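Putative exported protein (Bacteroides fragilis, PDB 3FZX) is of unknown function but binds calcium ions and may bind lipid, as lipoprotein carriers of the LolA-LolB kind do. Local coordinates at residues L105-P109 with D122-D126; M48-Y54 with G67-C73; M94-V99 with N138-E142; K182-Y186 with E199-K205. All coordinates share one frame; numbering follows the deposited sequence.

Interaction 1: L105-P109 with D122-D126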
loop_
_atom_site.group_PDB
_atom_site.type_symbol
_atom_site.label_atom_id
_atom_site.label_comp_id
_atom_site.label_asym_id
_atom_site.label_seq_id
_atom_site.Cartn_x
_atom_site.Cartn_y
_atom_site.Cartn_z
ATOM N N LEU A 105 -2.607 -2.162 -1.765
ATOM C CA LEU A 105 -2.189 -2.943 -2.914
ATOM C C LEU A 105 -3.369 -3.909 -3.046
ATOM O O LEU A 105 -3.729 -4.575 -2.090
ATOM C CB LEU A 105 -0.879 -3.695 -2.660
ATOM C CG LEU A 105 0.377 -2.871 -2.445
ATOM C CD1 LEU A 105 1.543 -3.788 -2.134
ATOM C CD2 LEU A 105 0.646 -2.014 -3.677
HETATM N N MSE A 106 -3.990 -3.948 -4.214
HETATM C CA MSE A 106 -5.122 -4.812 -4.458
HETATM C C MSE A 106 -4.719 -6.038 -5.302
HETATM O O MSE A 106 -4.003 -5.914 -6.301
HETATM C CB MSE A 106 -6.193 -4.012 -5.195
HETATM C CG MSE A 106 -7.486 -4.750 -5.358
HETATM SE SE MSE A 106 -8.931 -3.433 -5.612
HETATM C CE MSE A 106 -8.587 -3.058 -7.381
ATOM N N ASN A 107 -5.252 -7.190 -4.932
ATOM C CA ASN A 107 -4.902 -8.464 -5.558
ATOM C C ASN A 107 -5.700 -8.754 -6.840
ATOM O O ASN A 107 -6.843 -8.317 -6.976
ATOM C CB ASN A 107 -5.084 -9.603 -4.555
ATOM C CG ASN A 107 -6.556 -9.918 -4.308
ATOM O OD1 ASN A 107 -7.367 -9.026 -4.002
ATOM N ND2 ASN A 107 -6.919 -11.161 -4.506
ATOM N N TYR A 108 -5.079 -9.456 -7.786
ATOM C CA TYR A 108 -5.739 -9.839 -9.027
ATOM C C TYR A 108 -5.496 -11.313 -9.233
ATOM O O TYR A 108 -4.409 -11.703 -9.637
ATOM C CB TYR A 108 -5.222 -9.018 -10.220
ATOM C CG TYR A 108 -5.765 -7.626 -10.206
ATOM C CD1 TYR A 108 -5.229 -6.653 -9.360
ATOM C CD2 TYR A 108 -6.862 -7.290 -10.990
ATOM C CE1 TYR A 108 -5.760 -5.373 -9.309
ATOM C CE2 TYR A 108 -7.398 -6.021 -10.953
ATOM C CZ TYR A 108 -6.854 -5.061 -10.107
ATOM O OH TYR A 108 -7.400 -3.792 -10.072
ATOM N N PRO A 109 -6.501 -12.152 -8.930
ATOM C CA PRO A 109 -6.315 -13.575 -9.117
ATOM C C PRO A 109 -6.090 -13.989 -10.557
ATOM O O PRO A 109 -6.516 -13.318 -11.521
ATOM C CB PRO A 109 -7.613 -14.198 -8.611
ATOM C CG PRO A 109 -8.427 -13.133 -8.047
ATOM C CD PRO A 109 -7.837 -11.815 -8.418
ATOM N N ASP A 122 -14.520 -14.712 -3.139
ATOM C CA ASP A 122 -13.749 -14.736 -1.905
ATOM C C ASP A 122 -12.259 -14.620 -2.194
ATOM O O ASP A 122 -11.520 -14.222 -1.325
ATOM C CB ASP A 122 -14.146 -15.945 -1.029
ATOM C CG ASP A 122 -15.672 -15.942 -0.668
ATOM O OD1 ASP A 122 -16.274 -14.878 -0.329
ATOM O OD2 ASP A 122 -16.287 -17.026 -0.744
ATOM N N GLU A 123 -11.838 -14.868 -3.428
ATOM C CA GLU A 123 -10.443 -14.670 -3.817
ATOM C C GLU A 123 -10.092 -13.205 -4.107
ATOM O O GLU A 123 -8.923 -12.925 -4.372
ATOM C CB GLU A 123 -10.068 -15.479 -5.065
ATOM C CG GLU A 123 -10.341 -16.994 -4.992
ATOM C CD GLU A 123 -11.770 -17.389 -5.419
ATOM O OE1 GLU A 123 -12.707 -16.544 -5.311
ATOM O OE2 GLU A 123 -11.948 -18.553 -5.848
ATOM N N PHE A 124 -11.060 -12.284 -4.094
ATOM C CA PHE A 124 -10.782 -10.855 -4.408
ATOM C C PHE A 124 -10.869 -10.011 -3.150
ATOM O O PHE A 124 -11.854 -10.088 -2.456
ATOM C CB PHE A 124 -11.809 -10.309 -5.402
ATOM C CG PHE A 124 -11.792 -10.973 -6.753
ATOM C CD1 PHE A 124 -12.535 -12.109 -6.992
ATOM C CD2 PHE A 124 -11.064 -10.437 -7.787
ATOM C CE1 PHE A 124 -12.534 -12.690 -8.228
ATOM C CE2 PHE A 124 -11.047 -11.010 -9.014
ATOM C CZ PHE A 124 -11.776 -12.148 -9.250
ATOM N N ASP A 125 -9.860 -9.193 -2.860
ATOM C CA ASP A 125 -9.886 -8.317 -1.687
ATOM C C ASP A 125 -10.471 -6.950 -2.053
ATOM O O ASP A 125 -10.332 -6.479 -3.187
ATOM C CB ASP A 125 -8.486 -8.037 -1.164
ATOM C CG ASP A 125 -7.759 -9.283 -0.667
ATOM O OD1 ASP A 125 -8.397 -10.262 -0.194
ATOM O OD2 ASP A 125 -6.504 -9.261 -0.741
ATOM N N ASP A 126 -11.106 -6.329 -1.070
ATOM C CA ASP A 126 -11.616 -4.984 -1.174
ATOM C C ASP A 126 -10.447 -4.000 -1.060
ATOM O O ASP A 126 -9.377 -4.360 -0.589
ATOM C CB ASP A 126 -12.627 -4.710 -0.045
ATOM C CG ASP A 126 -13.853 -5.594 -0.123
ATOM O OD1 ASP A 126 -14.109 -6.235 -1.156
ATOM O OD2 ASP A 126 -14.566 -5.667 0.877
HETATM O O HOH W 1 -5.263 -6.368 -1.232
#

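Interaction 2: M48-Y54 with G67-C73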
loop_
_atom_site.group_PDB
_atom_site.type_symbol
_atom_site.label_atom_id
_atom_site.label_comp_id
_atom_site.label_asym_id
_atom_site.label_seq_id
_atom_site.Cartn_x
_atom_site.Cartn_y
_atom_site.Cartn_z
HETATM N N MSE A 48 8.323 -11.097 -8.529
HETATM C CA MSE A 48 8.877 -9.862 -9.074
HETATM C C MSE A 48 8.246 -8.582 -8.502
HETATM O O MSE A 48 7.088 -8.582 -8.081
HETATM C CB MSE A 48 8.630 -9.923 -10.583
HETATM C CG MSE A 48 8.940 -8.709 -11.406
HETATM SE SE MSE A 48 9.217 -9.350 -13.295
HETATM C CE MSE A 48 7.441 -10.160 -13.575
ATOM N N GLU A 49 9.024 -7.501 -8.511
ATOM C CA GLU A 49 8.569 -6.174 -8.133
ATOM C C GLU A 49 8.801 -5.233 -9.315
ATOM O O GLU A 49 9.923 -5.157 -9.828
ATOM C CB GLU A 49 9.368 -5.647 -6.954
ATOM C CG GLU A 49 8.818 -4.345 -6.370
ATOM C CD GLU A 49 7.879 -4.578 -5.206
ATOM O OE1 GLU A 49 7.277 -5.677 -5.108
ATOM O OE2 GLU A 49 7.755 -3.652 -4.361
ATOM N N VAL A 50 7.760 -4.511 -9.732
ATOM C CA VAL A 50 7.866 -3.536 -10.840
ATOM C C VAL A 50 7.491 -2.161 -10.308
ATOM O O VAL A 50 6.431 -2.003 -9.731
ATOM C CB VAL A 50 6.942 -3.890 -12.032
ATOM C CG1 VAL A 50 6.768 -2.692 -12.988
ATOM C CG2 VAL A 50 7.451 -5.100 -12.792
ATOM N N VAL A 51 8.378 -1.186 -10.465
ATOM C CA VAL A 51 8.107 0.198 -10.113
ATOM C C VAL A 51 7.839 0.904 -11.450
ATOM O O VAL A 51 8.675 0.842 -12.362
ATOM C CB VAL A 51 9.319 0.835 -9.363
ATOM C CG1 VAL A 51 9.153 2.351 -9.200
ATOM C CG2 VAL A 51 9.531 0.165 -7.980
ATOM N N ALA A 52 6.672 1.547 -11.580
ATOM C CA ALA A 52 6.335 2.283 -12.803
ATOM C C ALA A 52 5.974 3.726 -12.478
ATOM O O ALA A 52 5.440 3.993 -11.422
ATOM C CB ALA A 52 5.184 1.618 -13.529
ATOM N N ASN A 53 6.304 4.639 -13.388
ATOM C CA ASN A 53 5.845 6.030 -13.323
ATOM C C ASN A 53 4.516 6.165 -14.050
ATOM O O ASN A 53 4.359 5.599 -15.129
ATOM C CB ASN A 53 6.830 6.948 -14.022
ATOM C CG ASN A 53 8.200 6.912 -13.393
ATOM O OD1 ASN A 53 9.202 6.831 -14.092
ATOM N ND2 ASN A 53 8.256 6.946 -12.076
ATOM N N TYR A 54 3.571 6.903 -13.467
ATOM C CA TYR A 54 2.297 7.195 -14.124
ATOM C C TYR A 54 2.171 8.678 -14.366
ATOM O O TYR A 54 2.722 9.483 -13.603
ATOM C CB TYR A 54 1.089 6.700 -13.330
ATOM C CG TYR A 54 0.876 7.337 -11.971
ATOM C CD1 TYR A 54 0.194 8.556 -11.838
ATOM C CD2 TYR A 54 1.318 6.706 -10.816
ATOM C CE1 TYR A 54 -0.012 9.141 -10.582
ATOM C CE2 TYR A 54 1.115 7.281 -9.558
ATOM C CZ TYR A 54 0.450 8.494 -9.454
ATOM O OH TYR A 54 0.240 9.030 -8.214
ATOM N N GLY A 67 3.143 10.332 -10.645
ATOM C CA GLY A 67 3.730 9.701 -9.485
ATOM C C GLY A 67 4.318 8.363 -9.854
ATOM O O GLY A 67 4.620 8.098 -11.029
ATOM N N GLN A 68 4.519 7.543 -8.838
ATOM C CA GLN A 68 5.041 6.219 -9.032
ATOM C C GLN A 68 4.054 5.266 -8.443
ATOM O O GLN A 68 3.274 5.628 -7.577
ATOM C CB GLN A 68 6.387 6.051 -8.355
ATOM C CG GLN A 68 7.464 6.888 -8.990
ATOM C CD GLN A 68 8.857 6.395 -8.642
ATOM O OE1 GLN A 68 9.689 6.202 -9.522
ATOM N NE2 GLN A 68 9.113 6.171 -7.356
HETATM N N MSE A 69 4.062 4.049 -8.957
HETATM C CA MSE A 69 3.233 2.988 -8.422
HETATM C C MSE A 69 3.972 1.658 -8.510
HETATM O O MSE A 69 5.057 1.584 -9.101
HETATM C CB MSE A 69 1.877 2.983 -9.107
HETATM C CG MSE A 69 1.921 3.136 -10.581
HETATM SE SE MSE A 69 1.601 1.450 -11.319
HETATM C CE MSE A 69 -0.374 1.539 -11.175
ATOM N N VAL A 70 3.385 0.631 -7.914
ATOM C CA VAL A 70 4.018 -0.670 -7.862
ATOM C C VAL A 70 3.078 -1.805 -8.234
ATOM O O VAL A 70 1.902 -1.792 -7.878
ATOM C CB VAL A 70 4.629 -0.886 -6.467
ATOM C CG1 VAL A 70 5.198 -2.288 -6.321
ATOM C CG2 VAL A 70 5.710 0.167 -6.248
ATOM N N ALA A 71 3.619 -2.765 -8.992
ATOM C CA ALA A 71 2.947 -4.019 -9.328
ATOM C C ALA A 71 3.887 -5.098 -8.793
ATOM O O ALA A 71 5.115 -4.941 -8.890
ATOM C CB ALA A 71 2.797 -4.182 -10.816
ATOM N N ARG A 72 3.325 -6.179 -8.241
ATOM C CA ARG A 72 4.125 -7.231 -7.660
ATOM C C ARG A 72 3.498 -8.614 -7.575
ATOM O O ARG A 72 2.289 -8.763 -7.458
ATOM C CB ARG A 72 4.614 -6.860 -6.247
ATOM C CG ARG A 72 3.544 -6.786 -5.192
ATOM C CD ARG A 72 4.056 -6.824 -3.728
ATOM N NE ARG A 72 5.063 -5.816 -3.413
ATOM C CZ ARG A 72 5.367 -5.389 -2.184
ATOM N NH1 ARG A 72 4.692 -5.798 -1.115
ATOM N NH2 ARG A 72 6.338 -4.495 -2.024
ATOM N N CYS A 73 4.396 -9.593 -7.571
ATOM C CA CYS A 73 4.094 -10.987 -7.379
ATOM C C CYS A 73 4.801 -11.382 -6.101
ATOM O O CYS A 73 5.992 -11.165 -5.959
ATOM C CB CYS A 73 4.674 -11.804 -8.541
ATOM S SG CYS A 73 3.581 -13.033 -9.087
#

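Interaction 3: M94-V99 with N138-E142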
loop_
_atom_site.group_PDB
_atom_site.type_symbol
_atom_site.label_atom_id
_atom_site.label_comp_id
_atom_site.label_asym_id
_atom_site.label_seq_id
_atom_site.Cartn_x
_atom_site.Cartn_y
_atom_site.Cartn_z
HETATM N N MSE A 94 -10.667 16.086 -10.088
HETATM C CA MSE A 94 -10.161 16.851 -8.949
HETATM C C MSE A 94 -8.640 16.900 -8.908
HETATM O O MSE A 94 -8.074 17.564 -8.035
HETATM C CB MSE A 94 -10.793 16.400 -7.622
HETATM C CG MSE A 94 -10.789 14.921 -7.292
HETATM SE SE MSE A 94 -9.066 14.299 -6.671
HETATM C CE MSE A 94 -9.088 14.983 -4.774
HETATM N N MSE A 95 -7.974 16.252 -9.870
HETATM C CA MSE A 95 -6.508 16.138 -9.841
HETATM C C MSE A 95 -5.769 17.375 -10.308
HETATM O O MSE A 95 -6.165 18.030 -11.265
HETATM C CB MSE A 95 -6.021 14.994 -10.712
HETATM C CG MSE A 95 -5.954 13.614 -10.057
HETATM SE SE MSE A 95 -5.739 12.338 -11.549
HETATM C CE MSE A 95 -6.337 10.782 -10.507
ATOM N N ASN A 96 -4.676 17.659 -9.613
ATOM C CA ASN A 96 -3.686 18.628 -10.041
ATOM C C ASN A 96 -2.332 18.191 -9.443
ATOM O O ASN A 96 -2.242 17.159 -8.746
ATOM C CB ASN A 96 -4.099 20.066 -9.685
ATOM C CG ASN A 96 -4.415 20.246 -8.209
ATOM O OD1 ASN A 96 -3.626 19.865 -7.339
ATOM N ND2 ASN A 96 -5.575 20.842 -7.919
ATOM N N ALA A 97 -1.280 18.938 -9.748
ATOM C CA ALA A 97 0.070 18.602 -9.305
ATOM C C ALA A 97 0.212 18.450 -7.789
ATOM O O ALA A 97 1.102 17.750 -7.343
ATOM C CB ALA A 97 1.054 19.643 -9.814
ATOM N N ASP A 98 -0.634 19.112 -6.996
ATOM C CA ASP A 98 -0.569 18.998 -5.542
ATOM C C ASP A 98 -1.464 17.893 -4.955
ATOM O O ASP A 98 -1.565 17.781 -3.730
ATOM C CB ASP A 98 -0.888 20.356 -4.880
ATOM C CG ASP A 98 0.195 21.416 -5.142
ATOM O OD1 ASP A 98 1.224 21.128 -5.787
ATOM O OD2 ASP A 98 0.011 22.561 -4.703
ATOM N N VAL A 99 -2.110 17.091 -5.807
ATOM C CA VAL A 99 -2.933 15.987 -5.327
ATOM C C VAL A 99 -2.082 14.737 -5.178
ATOM O O VAL A 99 -1.296 14.399 -6.041
ATOM C CB VAL A 99 -4.150 15.695 -6.252
ATOM C CG1 VAL A 99 -4.728 14.316 -5.976
ATOM C CG2 VAL A 99 -5.224 16.772 -6.072
ATOM N N ASN A 138 -10.012 20.656 1.439
ATOM C CA ASN A 138 -11.377 20.523 0.942
ATOM C C ASN A 138 -11.419 19.764 -0.348
ATOM O O ASN A 138 -12.439 19.171 -0.656
ATOM C CB ASN A 138 -12.036 21.885 0.701
ATOM C CG ASN A 138 -12.428 22.578 1.977
ATOM O OD1 ASN A 138 -12.471 21.970 3.047
ATOM N ND2 ASN A 138 -12.748 23.856 1.868
ATOM N N ASN A 139 -10.337 19.815 -1.120
ATOM C CA ASN A 139 -10.263 19.032 -2.335
ATOM C C ASN A 139 -9.701 17.645 -2.011
ATOM O O ASN A 139 -8.516 17.402 -2.160
ATOM C CB ASN A 139 -9.429 19.732 -3.413
ATOM C CG ASN A 139 -9.354 18.938 -4.680
ATOM O OD1 ASN A 139 -10.247 18.151 -4.970
ATOM N ND2 ASN A 139 -8.262 19.101 -5.431
ATOM N N ARG A 140 -10.578 16.757 -1.556
ATOM C CA ARG A 140 -10.225 15.361 -1.333
ATOM C C ARG A 140 -11.347 14.410 -1.741
ATOM O O ARG A 140 -12.490 14.827 -1.929
ATOM C CB ARG A 140 -9.869 15.138 0.128
ATOM C CG ARG A 140 -10.962 15.364 1.107
ATOM C CD ARG A 140 -10.399 15.291 2.507
ATOM N NE ARG A 140 -11.451 15.279 3.518
ATOM C CZ ARG A 140 -12.165 16.346 3.894
ATOM N NH1 ARG A 140 -12.006 17.541 3.332
ATOM N NH2 ARG A 140 -13.079 16.209 4.816
ATOM N N ALA A 141 -11.018 13.126 -1.826
ATOM C CA ALA A 141 -11.972 12.120 -2.254
ATOM C C ALA A 141 -11.581 10.760 -1.700
ATOM O O ALA A 141 -10.411 10.524 -1.424
ATOM C CB ALA A 141 -11.996 12.073 -3.793
ATOM N N GLU A 142 -12.565 9.880 -1.555
ATOM C CA GLU A 142 -12.349 8.477 -1.212
ATOM C C GLU A 142 -13.098 7.571 -2.192
ATOM O O GLU A 142 -14.308 7.774 -2.430
ATOM C CB GLU A 142 -12.835 8.187 0.186
ATOM C CG GLU A 142 -12.673 6.719 0.615
ATOM C CD GLU A 142 -13.180 6.468 2.025
ATOM O OE1 GLU A 142 -12.445 6.690 2.998
ATOM O OE2 GLU A 142 -14.325 6.019 2.169
#

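Interaction 4: K182-Y186 with E199-K205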
loop_
_atom_site.group_PDB
_atom_site.type_symbol
_atom_site.label_atom_id
_atom_site.label_comp_id
_atom_site.label_asym_id
_atom_site.label_seq_id
_atom_site.Cartn_x
_atom_site.Cartn_y
_atom_site.Cartn_z
ATOM N N LYS A 182 -22.842 6.282 -5.565
ATOM C CA LYS A 182 -22.810 4.827 -5.403
ATOM C C LYS A 182 -22.981 4.200 -6.765
ATOM O O LYS A 182 -23.753 4.684 -7.595
ATOM C CB LYS A 182 -23.908 4.356 -4.465
ATOM C CG LYS A 182 -23.637 4.763 -3.042
ATOM C CD LYS A 182 -24.662 4.226 -2.055
ATOM C CE LYS A 182 -24.296 4.648 -0.628
ATOM N NZ LYS A 182 -24.909 3.773 0.417
ATOM N N GLY A 183 -22.239 3.135 -7.027
ATOM C CA GLY A 183 -22.361 2.473 -8.320
ATOM C C GLY A 183 -21.662 1.144 -8.401
ATOM O O GLY A 183 -21.321 0.543 -7.393
ATOM N N TYR A 184 -21.461 0.687 -9.625
ATOM C CA TYR A 184 -20.821 -0.591 -9.875
ATOM C C TYR A 184 -19.990 -0.466 -11.162
ATOM O O TYR A 184 -20.078 0.541 -11.886
ATOM C CB TYR A 184 -21.857 -1.738 -9.894
ATOM C CG TYR A 184 -22.757 -1.777 -11.087
ATOM C CD1 TYR A 184 -23.942 -1.046 -11.115
ATOM C CD2 TYR A 184 -22.425 -2.543 -12.209
ATOM C CE1 TYR A 184 -24.776 -1.064 -12.243
ATOM C CE2 TYR A 184 -23.257 -2.571 -13.341
ATOM C CZ TYR A 184 -24.422 -1.828 -13.345
ATOM O OH TYR A 184 -25.245 -1.861 -14.445
ATOM N N GLY A 185 -19.120 -1.433 -11.402
ATOM C CA GLY A 185 -18.268 -1.382 -12.586
ATOM C C GLY A 185 -17.816 -2.744 -13.027
ATOM O O GLY A 185 -18.042 -3.733 -12.339
ATOM N N TYR A 186 -17.207 -2.786 -14.202
ATOM C CA TYR A 186 -16.580 -3.982 -14.712
ATOM C C TYR A 186 -15.156 -3.636 -15.100
ATOM O O TYR A 186 -14.869 -2.516 -15.534
ATOM C CB TYR A 186 -17.287 -4.481 -15.962
ATOM C CG TYR A 186 -18.730 -4.910 -15.778
ATOM C CD1 TYR A 186 -19.058 -6.141 -15.213
ATOM C CD2 TYR A 186 -19.769 -4.116 -16.249
ATOM C CE1 TYR A 186 -20.417 -6.537 -15.056
ATOM C CE2 TYR A 186 -21.109 -4.501 -16.113
ATOM C CZ TYR A 186 -21.418 -5.702 -15.525
ATOM O OH TYR A 186 -22.728 -6.028 -15.401
ATOM N N GLU A 199 -15.418 -0.130 -17.171
ATOM C CA GLU A 199 -16.665 0.602 -17.359
ATOM C C GLU A 199 -17.249 0.920 -16.003
ATOM O O GLU A 199 -17.227 0.061 -15.123
ATOM C CB GLU A 199 -17.674 -0.247 -18.123
ATOM C CG GLU A 199 -17.293 -0.553 -19.553
ATOM C CD GLU A 199 -18.223 -1.569 -20.198
ATOM O OE1 GLU A 199 -19.205 -2.007 -19.562
ATOM O OE2 GLU A 199 -17.955 -1.938 -21.340
ATOM N N GLN A 200 -17.780 2.141 -15.837
ATOM C CA GLN A 200 -18.413 2.558 -14.593
ATOM C C GLN A 200 -19.869 2.937 -14.821
ATOM O O GLN A 200 -20.187 3.629 -15.799
ATOM C CB GLN A 200 -17.657 3.725 -13.957
ATOM C CG GLN A 200 -16.204 3.366 -13.571
ATOM C CD GLN A 200 -15.281 3.298 -14.775
ATOM O OE1 GLN A 200 -15.296 4.200 -15.610
ATOM N NE2 GLN A 200 -14.485 2.223 -14.881
ATOM N N TYR A 201 -20.730 2.465 -13.907
ATOM C CA TYR A 201 -22.187 2.707 -13.903
ATOM C C TYR A 201 -22.647 3.272 -12.572
ATOM O O TYR A 201 -22.007 3.039 -11.557
ATOM C CB TYR A 201 -22.940 1.400 -14.115
ATOM C CG TYR A 201 -22.638 0.752 -15.437
ATOM C CD1 TYR A 201 -21.541 -0.079 -15.570
ATOM C CD2 TYR A 201 -23.436 0.980 -16.566
ATOM C CE1 TYR A 201 -21.234 -0.674 -16.771
ATOM C CE2 TYR A 201 -23.132 0.371 -17.788
ATOM C CZ TYR A 201 -22.016 -0.444 -17.869
ATOM O OH TYR A 201 -21.635 -1.065 -19.023
ATOM N N ASN A 202 -23.766 4.007 -12.569
ATOM C CA ASN A 202 -24.394 4.430 -11.302
ATOM C C ASN A 202 -25.352 3.331 -10.909
ATOM O O ASN A 202 -25.550 2.378 -11.679
ATOM C CB ASN A 202 -25.109 5.799 -11.400
ATOM C CG ASN A 202 -26.280 5.830 -12.388
ATOM O OD1 ASN A 202 -26.768 4.808 -12.914
ATOM N ND2 ASN A 202 -26.730 7.039 -12.656
ATOM N N ASN A 203 -26.014 3.463 -9.763
ATOM C CA ASN A 203 -26.892 2.365 -9.354
ATOM C C ASN A 203 -28.199 2.212 -10.123
ATOM O O ASN A 203 -28.936 1.282 -9.867
ATOM C CB ASN A 203 -27.008 2.237 -7.832
ATOM C CG ASN A 203 -25.850 1.400 -7.233
ATOM O OD1 ASN A 203 -25.269 0.536 -7.914
ATOM N ND2 ASN A 203 -25.519 1.650 -5.964
ATOM N N LYS A 204 -28.426 3.064 -11.121
ATOM C CA LYS A 204 -29.555 2.903 -12.038
ATOM C C LYS A 204 -29.136 2.136 -13.293
ATOM O O LYS A 204 -29.929 1.935 -14.179
ATOM C CB LYS A 204 -30.140 4.255 -12.439
ATOM C CG LYS A 204 -30.530 5.157 -11.267
ATOM C CD LYS A 204 -31.671 6.117 -11.658
ATOM C CE LYS A 204 -31.777 7.276 -10.677
ATOM N NZ LYS A 204 -33.076 7.971 -10.802
ATOM N N LYS A 205 -27.879 1.698 -13.355
ATOM C CA LYS A 205 -27.354 0.932 -14.506
ATOM C C LYS A 205 -27.114 1.829 -15.717
ATOM O O LYS A 205 -27.132 1.367 -16.856
ATOM C CB LYS A 205 -28.239 -0.280 -14.880
ATOM C CG LYS A 205 -28.661 -1.163 -13.688
ATOM C CD LYS A 205 -29.591 -2.296 -14.116
ATOM C CE LYS A 205 -30.562 -2.710 -12.996
ATOM N NZ LYS A 205 -31.805 -3.331 -13.560
#

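Interaction 1: L105-P109 with D122-D126
The carboxamide of Asn107 bonds the backbone of 122-126 through both its oxygen and its nitrogen, bridging the two peptide groups that flank Phe124, beside the barrel strand 99-107, where the calcium-binding loop returns toward strand 127-133. Its OD1 accepts from Asp125 N at 2.7 Å on a lone pair, and its ND2 donates a hydrogen bond to Glu123 O, also at 2.7 Å and within 2° of the amide plane. Asparagine suits the place because it carries a donor and an acceptor side by side; the two bonds fix the amide's rotation. With CG set between the backbone N and the carbonyl carbon (chi1 73°), the amide is turned toward the loop.

Two residues on, Pro109 lays CG over one face of the Phe124 ring, 3.7 Å from the centroid, a CH-pi contact between a rigid apolar ring and a flat one. Behind this first shell stands Arg148 of strand 136-158, which bonds to Asn107 O and Asp125 O and packs against Phe124. Asp122, at the start of the loop segment, is a calcium ligand, as is nearby Asp121. The proline also brings its CD to the rim of the aromatic ring, 3.4 Å from Phe124 CE2.

Interaction 2: M48-Y54 with G67-C73
Charge pairing joins Glu49 to Arg72 across strands 47-58 and 63-74, an antiparallel hairpin of the barrel. The two side chains lie alongside each other and point the same way; Arg72 grips side-on, NE to OE1 at 2.8 Å and NH2 to OE2 at 2.9 Å. The second bond is nearly straight (175°) and meets the syn lone pair of OE2, whereas the first leaves the guanidinium plane by 24°.

Backbone hydrogen bonds run from Cys73 N to Met48 O at one end to the mutual pair of Tyr54 and Gly67 at the other. A weaker polar link, Asn53 ND2 to Gln68 OE1, brings two nearly coplanar amides together.

Apolar contacts lie on the face away from the ion pair, where Val50 CB is 4.3 Å from Ala71 CB. On that face, Tyr54 (chi1 63°) swings its ring across the strand, with Gly67 CA 3.8 Å from its centroid; glycine allows the backbone to approach so closely. Met69 CG meets the ring's edge at Tyr54 CD2, 3.6 Å away.

Arg130 and Tyr132 of the second subunit bind Glu49, and Met102 O and Thr128 O of that subunit accept from Arg72, so this buried ion pair belongs to the dimer interface. Within the chain, strands 30-44 and 77-81 flank the hairpin.

Interaction 3: M94-V99 with N138-E142
Asn139 ND2 is held by two acceptors: the backbone oxygen of Met94, across the contact, and Gln133 OE1 of strand 127-133. The bond to Met94 O is 3.0 Å long and almost straight, 175° at the hydrogen, with the oxygen only 2° out of the amide plane. CG stands opposite the backbone N (chi1 -179°), which carries the carboxamide across to the carbonyl of Met94. A short amide with a donor to offer suits a carbonyl there.

The other branch of the amide is wrapped by the same methionine. Met94, a selenomethionine, bends at both chi2 and chi3, bringing its CE back within 3.4 Å of Asn139 OD1, while its CB lies 3.2 Å from that oxygen. The methyl end continues onto the strand, where CE meets Arg140 CA at 3.6 Å and Ala141 CB at 4.2 Å; the small alanine side chain faces the flexible methionine.

The fold makes this a corner of the barrel: the chain turns at 138 and 139, within the broken strand 136-158, Asn139 being the centre of an inverse gamma turn. Across from it, Asn96 to Val99 form a type I beta turn, with an Asx turn closed by Asp98 N to Asn96 OD1. Arg140 points its CB away from this loop; its NH1 bonds Lys137 O, and its NH2 bonds Glu43 O of the second subunit. Val99 CG2 packs beside Asn139 ND2, 3.9 Å apart.

Interaction 4: K182-Y186 with E199-K205
Tyr184 and Tyr201 face each other in the antiparallel hairpin of strands 180-190 and 194-202, a pair of barrel strands whose aromatic side is closely packed and whose turn is open to solvent. Their planes are only 9° apart but slid apart, centroids 5.0 Å from each other, so the rings barely overlap. Instead Tyr201 CB sits over the Tyr184 face, 3.8 Å from its centroid. Tyr184 is brought under its partner by a CG placed between backbone N and carbonyl carbon, chi1 72°. Tyr186 extends the cluster, its CD2 3.8 Å from Tyr201 CE1. Tyrosines suit this partly exposed face, offering broad apolar rings with polar ends: Tyr201 OH donates to Glu199 OE1 at 2.7 Å, meeting it from above the carboxylate plane. Lys169 and Lys167 add cation-pi contacts to Tyr184 and Tyr186, respectively.

Beneath the rings, paired backbone bonds link Tyr184 with Tyr201 and Tyr186 with Glu199. Gly183 and Gly185 lack side chains that would run into the opposite strand, and Gly183 CA comes within 3.3 Å of Tyr201 O.

Toward the exposed end the pairing frays. Asn203 N makes only a weak bond to Lys182 O, and the chain leaves through a type I turn, Asn202 to Lys205. The lysine chains of 182 and 205 lead outward, yet Lys205 CB still rests 3.4 Å from Tyr184 OH.

Overall arrangement
All four contacts belong to one antiparallel barrel, and their chemistry follows their place in it. Interactions 2 and 4 each tie the two strands of a hairpin, on opposite sides of the chain's centre, about 28 Å apart between centres. Interaction 2 is mostly buried and carries its ion pair into the dimer interface; interaction 4 is partly exposed, built on tyrosines, and touches no other chain. Interactions 1 and 3 instead join a loop to a strand, each with an asparagine amide bonding backbone atoms and apolar packing beside it, and interaction 1 is nested within the loop that interaction 3 closes. Of the four, interaction 1 contains a calcium ligand. It also touches interaction 2, where Leu105 CD1 packs 3.9 Å from Arg72 NH1.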